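Local coordinates for mandelate racemase/muconate lactonizing protein (PDB 3V5C) that probably dehydrates galacturonate as a magnesium-dependent enzyme of the enolase superfamily, here in an engineered variant with magnesium bound, at residues Y212-N215 / L216-V220. The protein carries 1 engineered substitution. Residues are numbered along the deposited sequence; the frame is centred on the assembly and turned at random.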
loop_
_atom_site.group_PDB
_atom_site.type_symbol
_atom_site.label_atom_id
_atom_site.label_comp_id
_atom_site.label_asym_id
_atom_site.label_seq_id
_atom_site.Cartn_x
_atom_site.Cartn_y
_atom_site.Cartn_z
ATOM N N TYR A 212 -2.469 20.046 -7.875
ATOM C CA TYR A 212 -1.928 21.365 -7.619
ATOM C C TYR A 212 -0.866 21.745 -8.663
ATOM O O TYR A 212 -0.550 20.947 -9.546
ATOM C CB TYR A 212 -1.312 21.409 -6.217
ATOM C CG TYR A 212 -2.303 21.384 -5.056
ATOM C CD1 TYR A 212 -3.655 21.697 -5.230
ATOM C CD2 TYR A 212 -1.863 21.075 -3.769
ATOM C CE1 TYR A 212 -4.540 21.683 -4.137
ATOM C CE2 TYR A 212 -2.722 21.058 -2.694
ATOM C CZ TYR A 212 -4.042 21.371 -2.875
ATOM O OH TYR A 212 -4.851 21.345 -1.763
ATOM N N ASN A 213 -0.357 22.979 -8.573
ATOM C CA ASN A 213 0.936 23.365 -9.155
ATOM C C ASN A 213 1.752 23.914 -7.980
ATOM O O ASN A 213 1.288 23.854 -6.818
ATOM C CB ASN A 213 0.768 24.368 -10.314
ATOM C CG ASN A 213 0.018 25.630 -9.905
ATOM O OD1 ASN A 213 -0.104 25.947 -8.718
ATOM N ND2 ASN A 213 -0.487 26.360 -10.896
ATOM N N LEU A 214 2.959 24.406 -8.225
ATOM C CA LEU A 214 3.831 24.741 -7.117
ATOM C C LEU A 214 3.250 25.874 -6.260
ATOM O O LEU A 214 3.321 25.829 -5.029
ATOM C CB LEU A 214 5.239 25.060 -7.620
ATOM C CG LEU A 214 6.279 25.499 -6.592
ATOM C CD1 LEU A 214 6.529 24.411 -5.540
ATOM C CD2 LEU A 214 7.589 25.858 -7.324
ATOM N N ASN A 215 2.697 26.898 -6.909
ATOM C CA ASN A 215 2.148 28.024 -6.158
ATOM C C ASN A 215 0.875 27.668 -5.381
ATOM O O ASN A 215 0.694 28.132 -4.260
ATOM C CB ASN A 215 1.964 29.268 -7.036
ATOM C CG ASN A 215 3.195 30.160 -7.044
ATOM O OD1 ASN A 215 4.011 30.104 -6.132
ATOM N ND2 ASN A 215 3.320 31.007 -8.058
ATOM N N LEU A 216 -0.003 26.837 -5.953
ATOM C CA LEU A 216 -1.146 26.346 -5.175
ATOM C C LEU A 216 -0.652 25.598 -3.955
ATOM O O LEU A 216 -1.207 25.728 -2.860
ATOM C CB LEU A 216 -2.037 25.427 -6.000
ATOM C CG LEU A 216 -3.045 26.122 -6.896
ATOM C CD1 LEU A 216 -3.618 25.137 -7.917
ATOM C CD2 LEU A 216 -4.163 26.767 -6.056
ATOM N N THR A 217 0.397 24.800 -4.155
ATOM C CA THR A 217 0.972 24.011 -3.078
ATOM C C THR A 217 1.481 24.907 -1.973
ATOM O O THR A 217 1.199 24.664 -0.803
ATOM C CB THR A 217 2.099 23.117 -3.610
ATOM O OG1 THR A 217 1.536 22.226 -4.584
ATOM C CG2 THR A 217 2.715 22.314 -2.467
ATOM N N LYS A 218 2.210 25.956 -2.345
ATOM C CA LYS A 218 2.731 26.882 -1.355
ATOM C C LYS A 218 1.601 27.618 -0.637
ATOM O O LYS A 218 1.715 27.909 0.559
ATOM C CB LYS A 218 3.679 27.886 -2.019
ATOM C CG LYS A 218 4.986 27.241 -2.470
ATOM C CD LYS A 218 5.842 28.277 -3.202
ATOM C CE LYS A 218 7.206 27.693 -3.525
ATOM N NZ LYS A 218 8.033 28.677 -4.297
ATOM N N GLU A 219 0.524 27.917 -1.360
ATOM C CA GLU A 219 -0.599 28.618 -0.736
ATOM C C GLU A 219 -1.230 27.742 0.332
ATOM O O GLU A 219 -1.536 28.211 1.434
ATOM C CB GLU A 219 -1.649 29.020 -1.755
ATOM C CG GLU A 219 -2.913 29.559 -1.145
ATOM C CD GLU A 219 -3.737 30.361 -2.130
ATOM O OE1 GLU A 219 -3.164 30.877 -3.122
ATOM O OE2 GLU A 219 -4.962 30.472 -1.906
ATOM N N VAL A 220 -1.420 26.467 0.007
ATOM C CA VAL A 220 -2.012 25.537 0.955
ATOM C C VAL A 220 -1.099 25.273 2.160
ATOM O O VAL A 220 -1.550 25.293 3.315
ATOM C CB VAL A 220 -2.345 24.240 0.250
ATOM C CG1 VAL A 220 -2.710 23.168 1.254
ATOM C CG2 VAL A 220 -3.465 24.474 -0.764
HETATM O O HOH W 1 6.638 29.361 -6.593
HETATM O O HOH W 2 -1.399 30.203 -5.148
#
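Asn-213 O is gripped twice by Thr-217: OG1 donates to it at 2.8 Å from above the carbonyl plane, while the backbone N bonds it at 3.0 Å. Threonine suits this position in the first turn, since its hydroxyl, lying anti to its own carbonyl carbon (chi1 -61°), turns back to the peptide oxygen four residues earlier. Asn-213 is itself the N-cap: CG sits between its backbone N and carbonyl carbon (chi1 57°), which swings OD1 over the helix start to accept from Leu-216 N at 2.9 Å, with a nearly straight N-H...O angle of 166°. Asparagine is apt here because its short amide can fold back to one of the N-H groups of the first turn, which lack the usual acceptor of a preceding turn. The backbone bond from Thr-217 is the first of the helical ladder, which continues with Lys-218 N to Leu-214 O and Glu-219 N to Asn-215 O.

Beneath the cap, Tyr-212 runs along the buried side of the helix. Its CB lies 3.4 Å from Thr-217 OG1 and also meets Leu-216 CB. Farther out, its CZ lies 3.8 Å from Val-220 CG2. Tyrosine combines this apolar length with a hydroxyl bonded to Asp-187. Replacing the ring with an alanine is likely to leave Val-220 CG2 without its aromatic neighbour and Asp-187 without the hydroxyl it binds. Toward helix 240-253, the extended Lys-218 chain lays CE 3.9 Å from Leu-214 CG, and a water links its NZ to Asn-215 OD1.

The turn opens helix 214-223, which joins parallel strands 204-207 and 231-233 in a beta-alpha-beta unit of the enolase-type barrel. Leu-216 and Val-220 face helix 180-198, whereas Leu-214 packs on helix 240-253, where Asp-245 forms a salt bridge with Lys-218.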